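Long-range contacts in tonb-dependent siderophore receptor (Acinetobacter baumannii, PDB 5FR8), which probably binds iron-chelating siderophores, perhaps including ferric enterobactin, at the cell surface and starts their uptake across the outer membrane: residues 53-58 and 183-188; 157-162 and 202-207. All coordinates share one frame; numbering follows the deposited sequence.

In the fold
Both contacts join the N-terminal plug of this TonB-dependent receptor to the inner wall of its beta-barrel, and their centres lie about 20 Å apart. Along the chain the order is 53-58, 157-162, 183-188, 202-207, so the two plug segments come first and each finds a barrel partner later, the connections crossing. Contact 1 uses strand 185-195 and contact 2 strand 201-212, antiparallel neighbours in the barrel wall. On the plug side the two meet directly, Ile58 CD1 lying 3.6 Å from Ile157 CD1. One region of the wall, formed by neighbouring strands close to the start of the barrel, thus meets the plug at two places, as expected for a folded domain filling the barrel lumen.

Contact 1: 53-58 and 183-188; sequences PVRNDI and GSSNRV
Arg187 reaches from the barrel strand into the loop of the plug and takes up two consecutive backbone carbonyls. Its NH2 donates to Val54 O at 2.7 Å with an N-H...O angle of 162°, and its NE donates to Arg55 O at 3.1 Å. Both oxygens lie close to the guanidinium plane, at its edge, but they receive differently: NE stands well above the carbonyl plane of Arg55, whereas NH2 is only modestly tilted from that of Val54. A bend at chi3 (-87°) turns the guanidinium edge, with NE and NH2, toward the two carbonyls. The remaining nitrogen, NH1, forms a salt bridge with Glu130, a plug residue that probably also balances the buried charge.

Arg55 extends alongside the strand, its CG packing against Ser185 CB at 3.7 Å and its NH1 ending 3.0 Å from Gly183 O. Ser185 is small enough to let the aliphatic part of Arg55 lie close to the strand. Asn56, an amide able to give and accept, has OD1 bonded to Asn125 of the plug and ND2 to Asn235 of the barrel. Such a polar interface, with a barrel arginine meeting plug carbonyls and a plug carboxylate, fits the plug-in-barrel fold of TonB-dependent receptors.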
ATOM      1  N   PRO A  53     -10.148  13.906 -11.461  1.00 70.49           N
ATOM      2  CA  PRO A  53      -9.467  12.844 -12.214  1.00 72.01           C
ATOM      3  C   PRO A  53      -8.116  12.482 -11.647  1.00 70.95           C
ATOM      4  O   PRO A  53      -7.350  13.345 -11.266  1.00 81.96           O
ATOM      5  CB  PRO A  53      -9.282  13.458 -13.606  1.00 75.55           C
ATOM      6  CG  PRO A  53     -10.383  14.444 -13.739  1.00 76.18           C
ATOM      7  CD  PRO A  53     -10.735  14.919 -12.354  1.00 74.69           C
ATOM      8  N   VAL A  54      -7.836  11.199 -11.583  1.00 73.82           N
ATOM      9  CA  VAL A  54      -6.523  10.698 -11.203  1.00 73.05           C
ATOM     10  C   VAL A  54      -5.639  10.615 -12.461  1.00 76.58           C
ATOM     11  O   VAL A  54      -6.141  10.476 -13.580  1.00 80.26           O
ATOM     12  CB  VAL A  54      -6.689   9.301 -10.572  1.00 72.07           C
ATOM     13  CG1 VAL A  54      -5.354   8.573 -10.419  1.00 68.76           C
ATOM     14  CG2 VAL A  54      -7.424   9.424  -9.244  1.00 73.10           C
ATOM     15  N   ARG A  55      -4.327  10.676 -12.286  1.00 75.13           N
ATOM     16  CA  ARG A  55      -3.408  10.565 -13.414  1.00 71.21           C
ATOM     17  C   ARG A  55      -3.279   9.094 -13.824  1.00 68.52           C
ATOM     18  O   ARG A  55      -3.358   8.739 -15.024  1.00 71.76           O
ATOM     19  CB  ARG A  55      -2.049  11.144 -13.026  1.00 71.48           C
ATOM     20  CG  ARG A  55      -1.235  11.650 -14.203  1.00 75.02           C
ATOM     21  CD  ARG A  55      -0.017  12.474 -13.787  1.00 72.16           C
ATOM     22  NE  ARG A  55       1.052  11.660 -13.181  1.00 66.91           N
ATOM     23  CZ  ARG A  55       2.305  11.583 -13.634  1.00 63.03           C
ATOM     24  NH1 ARG A  55       2.672  12.271 -14.717  1.00 63.26           N
ATOM     25  NH2 ARG A  55       3.196  10.828 -12.990  1.00 57.95           N
ATOM     26  N   ASN A  56      -3.083   8.238 -12.826  1.00 62.83           N
ATOM     27  CA  ASN A  56      -2.974   6.787 -13.057  1.00 59.95           C
ATOM     28  C   ASN A  56      -3.301   6.013 -11.783  1.00 58.91           C
ATOM     29  O   ASN A  56      -4.293   5.290 -11.706  1.00 54.05           O
ATOM     30  CB  ASN A  56      -1.560   6.426 -13.542  1.00 59.13           C
ATOM     31  CG  ASN A  56      -1.418   4.960 -13.880  1.00 60.93           C
ATOM     32  OD1 ASN A  56      -2.401   4.266 -14.122  1.00 59.47           O
ATOM     33  ND2 ASN A  56      -0.186   4.474 -13.892  1.00 64.48           N
ATOM     34  N   ASP A  57      -2.449   6.187 -10.773  1.00 63.51           N
ATOM     35  CA  ASP A  57      -2.584   5.500  -9.495  1.00 59.77           C
ATOM     36  C   ASP A  57      -3.613   6.244  -8.600  1.00 62.05           C
ATOM     37  O   ASP A  57      -3.470   7.438  -8.349  1.00 61.27           O
ATOM     38  CB  ASP A  57      -1.206   5.418  -8.818  1.00 52.80           C
ATOM     39  CG  ASP A  57      -1.184   4.458  -7.663  1.00 52.75           C
ATOM     40  OD1 ASP A  57      -2.097   4.541  -6.815  1.00 50.68           O
ATOM     41  OD2 ASP A  57      -0.283   3.576  -7.617  1.00 55.45           O
ATOM     42  N   ILE A  58      -4.625   5.515  -8.127  1.00 56.55           N
ATOM     43  CA  ILE A  58      -5.665   6.064  -7.299  1.00 56.21           C
ATOM     44  C   ILE A  58      -5.169   6.597  -5.970  1.00 56.73           C
ATOM     45  O   ILE A  58      -5.866   7.407  -5.346  1.00 58.08           O
ATOM     46  CB  ILE A  58      -6.742   5.026  -6.969  1.00 59.91           C
ATOM     47  CG1 ILE A  58      -6.099   3.729  -6.490  1.00 63.53           C
ATOM     48  CG2 ILE A  58      -7.616   4.748  -8.179  1.00 61.83           C
ATOM     49  CD1 ILE A  58      -7.001   2.914  -5.587  1.00 69.63           C
ATOM     50  N   GLY A 183       7.003  14.073 -16.697  1.00 68.00           N
ATOM     51  CA  GLY A 183       6.338  13.215 -17.695  1.00 66.96           C
ATOM     52  C   GLY A 183       4.847  13.495 -17.896  1.00 66.09           C
ATOM     53  O   GLY A 183       4.091  13.636 -16.942  1.00 63.73           O
ATOM     54  N   SER A 184       4.411  13.581 -19.144  1.00 70.12           N
ATOM     55  CA  SER A 184       2.988  13.663 -19.418  1.00 70.85           C
ATOM     56  C   SER A 184       2.439  12.258 -19.376  1.00 65.80           C
ATOM     57  O   SER A 184       3.201  11.293 -19.347  1.00 63.51           O
ATOM     58  CB  SER A 184       2.712  14.343 -20.761  1.00 78.23           C
ATOM     59  OG  SER A 184       3.845  14.295 -21.607  1.00 80.02           O
ATOM     60  N   SER A 185       1.120  12.137 -19.328  1.00 66.21           N
ATOM     61  CA  SER A 185       0.475  10.837 -19.059  1.00 67.12           C
ATOM     62  C   SER A 185      -0.781  10.706 -19.919  1.00 70.16           C
ATOM     63  O   SER A 185      -1.436  11.724 -20.221  1.00 71.56           O
ATOM     64  CB  SER A 185       0.135  10.701 -17.557  1.00 62.84           C
ATOM     65  OG  SER A 185      -0.701   9.586 -17.275  1.00 66.97           O
ATOM     66  N   ASN A 186      -1.116   9.465 -20.300  1.00 68.84           N
ATOM     67  CA  ASN A 186      -2.268   9.204 -21.172  1.00 68.15           C
ATOM     68  C   ASN A 186      -2.983   7.881 -20.942  1.00 66.12           C
ATOM     69  O   ASN A 186      -2.361   6.826 -20.920  1.00 65.63           O
ATOM     70  CB  ASN A 186      -1.827   9.285 -22.614  1.00 69.70           C
ATOM     71  CG  ASN A 186      -1.374  10.676 -22.986  1.00 73.69           C
ATOM     72  OD1 ASN A 186      -2.146  11.644 -22.912  1.00 72.05           O
ATOM     73  ND2 ASN A 186      -0.104  10.795 -23.362  1.00 74.33           N
ATOM     74  N   ARG A 187      -4.305   7.955 -20.815  1.00 64.10           N
ATOM     75  CA  ARG A 187      -5.132   6.793 -20.602  1.00 62.37           C
ATOM     76  C   ARG A 187      -6.227   6.676 -21.609  1.00 62.11           C
ATOM     77  O   ARG A 187      -6.675   7.670 -22.165  1.00 63.50           O
ATOM     78  CB  ARG A 187      -5.817   6.885 -19.258  1.00 66.10           C
ATOM     79  CG  ARG A 187      -4.877   6.707 -18.106  1.00 70.61           C
ATOM     80  CD  ARG A 187      -5.634   6.428 -16.827  1.00 72.20           C
ATOM     81  NE  ARG A 187      -6.049   7.641 -16.116  1.00 72.15           N
ATOM     82  CZ  ARG A 187      -7.251   8.192 -16.222  1.00 74.10           C
ATOM     83  NH1 ARG A 187      -8.164   7.680 -17.039  1.00 73.92           N
ATOM     84  NH2 ARG A 187      -7.548   9.263 -15.505  1.00 78.00           N
ATOM     85  N   VAL A 188      -6.664   5.439 -21.817  1.00 60.50           N
ATOM     86  CA  VAL A 188      -7.893   5.130 -22.514  1.00 62.21           C
ATOM     87  C   VAL A 188      -8.335   3.816 -21.917  1.00 61.14           C
ATOM     88  O   VAL A 188      -7.504   2.990 -21.529  1.00 59.99           O
ATOM     89  CB  VAL A 188      -7.714   4.974 -24.054  1.00 67.01           C
ATOM     90  CG1 VAL A 188      -6.671   3.915 -24.418  1.00 65.45           C
ATOM     91  CG2 VAL A 188      -9.049   4.643 -24.717  1.00 67.75           C
TER

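Contact 2: 157-162 and 202-207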
ATOM      1  N   ILE A 157     -10.940  -1.661  -3.033  1.00 50.40           N
ATOM      2  CA  ILE A 157     -11.304  -1.118  -4.329  1.00 51.17           C
ATOM      3  C   ILE A 157     -12.453  -1.957  -4.818  1.00 51.20           C
ATOM      4  O   ILE A 157     -12.292  -3.151  -4.959  1.00 55.32           O
ATOM      5  CB  ILE A 157     -10.125  -1.208  -5.334  1.00 51.70           C
ATOM      6  CG1 ILE A 157      -8.989  -0.276  -4.924  1.00 50.58           C
ATOM      7  CG2 ILE A 157     -10.551  -0.780  -6.723  1.00 56.04           C
ATOM      8  CD1 ILE A 157      -7.671  -0.601  -5.585  1.00 50.14           C
ATOM      9  N   ILE A 158     -13.600  -1.336  -5.083  1.00 52.02           N
ATOM     10  CA  ILE A 158     -14.794  -2.045  -5.554  1.00 52.79           C
ATOM     11  C   ILE A 158     -15.089  -1.740  -7.013  1.00 54.84           C
ATOM     12  O   ILE A 158     -15.375  -0.625  -7.383  1.00 53.31           O
ATOM     13  CB  ILE A 158     -16.015  -1.676  -4.709  1.00 52.69           C
ATOM     14  CG1 ILE A 158     -15.816  -2.231  -3.290  1.00 52.22           C
ATOM     15  CG2 ILE A 158     -17.295  -2.158  -5.384  1.00 52.04           C
ATOM     16  CD1 ILE A 158     -16.975  -1.985  -2.348  1.00 52.80           C
ATOM     17  N   THR A 159     -15.008  -2.757  -7.849  1.00 61.31           N
ATOM     18  CA  THR A 159     -15.063  -2.553  -9.285  1.00 63.37           C
ATOM     19  C   THR A 159     -16.512  -2.536  -9.717  1.00 66.47           C
ATOM     20  O   THR A 159     -17.391  -3.093  -9.040  1.00 68.98           O
ATOM     21  CB  THR A 159     -14.346  -3.690 -10.037  1.00 59.94           C
ATOM     22  OG1 THR A 159     -15.080  -4.894  -9.850  1.00 63.27           O
ATOM     23  CG2 THR A 159     -12.943  -3.910  -9.510  1.00 56.62           C
ATOM     24  N   LYS A 160     -16.742  -1.930 -10.873  1.00 68.35           N
ATOM     25  CA  LYS A 160     -18.070  -1.850 -11.452  1.00 71.31           C
ATOM     26  C   LYS A 160     -18.771  -3.209 -11.576  1.00 70.04           C
ATOM     27  O   LYS A 160     -18.133  -4.252 -11.700  1.00 65.57           O
ATOM     28  CB  LYS A 160     -18.001  -1.140 -12.805  1.00 76.14           C
ATOM     29  CG  LYS A 160     -17.897   0.382 -12.672  1.00 79.00           C
ATOM     30  CD  LYS A 160     -17.173   0.999 -13.865  1.00 84.61           C
ATOM     31  CE  LYS A 160     -16.828   2.465 -13.641  1.00 81.50           C
ATOM     32  NZ  LYS A 160     -18.058   3.290 -13.555  1.00 84.15           N
ATOM     33  N   LYS A 161     -20.099  -3.157 -11.540  1.00 67.17           N
ATOM     34  CA  LYS A 161     -20.939  -4.326 -11.357  1.00 70.15           C
ATOM     35  C   LYS A 161     -21.496  -4.800 -12.675  1.00 73.04           C
ATOM     36  O   LYS A 161     -21.555  -4.041 -13.649  1.00 72.47           O
ATOM     37  CB  LYS A 161     -22.131  -3.986 -10.439  1.00 72.75           C
ATOM     38  CG  LYS A 161     -21.768  -3.529  -9.033  1.00 72.22           C
ATOM     39  CD  LYS A 161     -21.262  -4.684  -8.167  1.00 70.90           C
ATOM     40  CE  LYS A 161     -20.320  -4.180  -7.083  1.00 71.70           C
ATOM     41  NZ  LYS A 161     -21.063  -3.460  -6.012  1.00 71.85           N
ATOM     42  N   VAL A 162     -21.950  -6.049 -12.686  1.00 73.25           N
ATOM     43  CA  VAL A 162     -22.776  -6.541 -13.784  1.00 70.73           C
ATOM     44  C   VAL A 162     -24.089  -5.760 -13.840  1.00 72.73           C
ATOM     45  O   VAL A 162     -24.522  -5.200 -12.835  1.00 72.32           O
ATOM     46  CB  VAL A 162     -23.070  -8.041 -13.637  1.00 70.85           C
ATOM     47  CG1 VAL A 162     -21.764  -8.821 -13.659  1.00 68.36           C
ATOM     48  CG2 VAL A 162     -23.865  -8.344 -12.374  1.00 69.59           C
ATOM     49  N   SER A 202     -25.248 -12.462 -16.513  1.00 65.47           N
ATOM     50  CA  SER A 202     -24.839 -11.132 -16.933  1.00 65.51           C
ATOM     51  C   SER A 202     -23.335 -11.013 -16.756  1.00 66.97           C
ATOM     52  O   SER A 202     -22.722 -11.815 -16.047  1.00 70.57           O
ATOM     53  CB  SER A 202     -25.565 -10.091 -16.100  1.00 66.30           C
ATOM     54  OG  SER A 202     -25.909 -10.639 -14.843  1.00 65.22           O
ATOM     55  N   TYR A 203     -22.729 -10.042 -17.430  1.00 69.01           N
ATOM     56  CA  TYR A 203     -21.271  -9.914 -17.439  1.00 68.64           C
ATOM     57  C   TYR A 203     -20.843  -8.471 -17.189  1.00 70.58           C
ATOM     58  O   TYR A 203     -21.624  -7.545 -17.434  1.00 73.73           O
ATOM     59  CB  TYR A 203     -20.724 -10.323 -18.794  1.00 66.17           C
ATOM     60  CG  TYR A 203     -21.123  -9.345 -19.862  1.00 68.54           C
ATOM     61  CD1 TYR A 203     -22.379  -9.412 -20.433  1.00 73.25           C
ATOM     62  CD2 TYR A 203     -20.269  -8.340 -20.276  1.00 62.66           C
ATOM     63  CE1 TYR A 203     -22.777  -8.516 -21.395  1.00 72.21           C
ATOM     64  CE2 TYR A 203     -20.660  -7.444 -21.249  1.00 63.06           C
ATOM     65  CZ  TYR A 203     -21.917  -7.541 -21.794  1.00 67.35           C
ATOM     66  OH  TYR A 203     -22.347  -6.677 -22.755  1.00 67.81           O
ATOM     67  N   ARG A 204     -19.608  -8.297 -16.708  1.00 68.13           N
ATOM     68  CA  ARG A 204     -18.934  -6.994 -16.698  1.00 64.69           C
ATOM     69  C   ARG A 204     -17.518  -7.185 -17.205  1.00 65.89           C
ATOM     70  O   ARG A 204     -16.801  -8.082 -16.765  1.00 73.45           O
ATOM     71  CB  ARG A 204     -18.848  -6.400 -15.306  1.00 63.90           C
ATOM     72  CG  ARG A 204     -18.238  -4.999 -15.324  1.00 66.96           C
ATOM     73  CD  ARG A 204     -17.046  -4.782 -14.381  1.00 61.87           C
ATOM     74  NE  ARG A 204     -15.970  -5.697 -14.712  1.00 60.69           N
ATOM     75  CZ  ARG A 204     -15.301  -6.450 -13.850  1.00 59.11           C
ATOM     76  NH1 ARG A 204     -15.575  -6.375 -12.562  1.00 59.54           N
ATOM     77  NH2 ARG A 204     -14.351  -7.284 -14.287  1.00 58.84           N
ATOM     78  N   LEU A 205     -17.100  -6.329 -18.121  1.00 64.82           N
ATOM     79  CA  LEU A 205     -15.776  -6.446 -18.721  1.00 61.75           C
ATOM     80  C   LEU A 205     -15.175  -5.058 -18.817  1.00 58.33           C
ATOM     81  O   LEU A 205     -15.816  -4.137 -19.334  1.00 58.11           O
ATOM     82  CB  LEU A 205     -15.901  -7.050 -20.124  1.00 64.83           C
ATOM     83  CG  LEU A 205     -14.616  -7.104 -20.960  1.00 64.45           C
ATOM     84  CD1 LEU A 205     -13.759  -8.293 -20.539  1.00 61.37           C
ATOM     85  CD2 LEU A 205     -14.924  -7.162 -22.447  1.00 66.69           C
ATOM     86  N   TYR A 206     -13.963  -4.886 -18.313  1.00 55.37           N
ATOM     87  CA  TYR A 206     -13.324  -3.570 -18.412  1.00 56.79           C
ATOM     88  C   TYR A 206     -11.886  -3.726 -18.815  1.00 55.81           C
ATOM     89  O   TYR A 206     -11.264  -4.754 -18.546  1.00 59.05           O
ATOM     90  CB  TYR A 206     -13.449  -2.760 -17.114  1.00 54.30           C
ATOM     91  CG  TYR A 206     -12.575  -3.225 -15.966  1.00 52.60           C
ATOM     92  CD1 TYR A 206     -11.194  -3.127 -16.022  1.00 52.26           C
ATOM     93  CD2 TYR A 206     -13.136  -3.738 -14.814  1.00 54.04           C
ATOM     94  CE1 TYR A 206     -10.393  -3.524 -14.957  1.00 51.21           C
ATOM     95  CE2 TYR A 206     -12.349  -4.154 -13.755  1.00 55.33           C
ATOM     96  CZ  TYR A 206     -10.976  -4.034 -13.827  1.00 51.99           C
ATOM     97  OH  TYR A 206     -10.200  -4.449 -12.775  1.00 49.19           O
ATOM     98  N   GLY A 207     -11.370  -2.710 -19.486  1.00 55.77           N
ATOM     99  CA  GLY A 207     -10.032  -2.772 -20.060  1.00 57.61           C
ATOM    100  C   GLY A 207      -9.372  -1.413 -19.992  1.00 57.61           C
ATOM    101  O   GLY A 207     -10.058  -0.373 -19.972  1.00 55.45           O
TER
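Lys160 O receives a weak hydrogen bond from Arg204 NH1, long at 3.4 Å yet nearly straight, with an N-H...O angle of 173°. The oxygen sits at the edge of the guanidinium, in its plane. To get there Arg204 leaves the strand with CG anti to its backbone N (chi1 -176°) and then bends at chi2 and chi3, which brings NH1 to the Lys160 carbonyl. The other terminal nitrogen, NH2, is bonded to Ser239 O on the adjoining barrel strand, so the guanidinium is anchored to the wall through NH2 and only weakly tied to the plug through NH1.

Thr159 crosses Arg204 at about a right angle. Its OG1 comes within 3.1 Å of NH1, but the angle is too poor for a hydrogen bond; this hydroxyl instead bonds Asp100 OD2, within the plug. Tyr206 places its CD2 over one face of the Arg204 guanidinium, 3.3 Å above the plane and offset toward the rim.

Val162 supplies the apolar end. Its CG1 rests on the backbone of the wall, 3.7 Å from Tyr203 C, while CG2 is 3.9 Å from Ser202 OG, a compact branched residue against a small one. The chemistry implies that between these two segments, where the plug's last strand runs out toward the barrel, one weak polar bond is joined by close packing around a buried arginine.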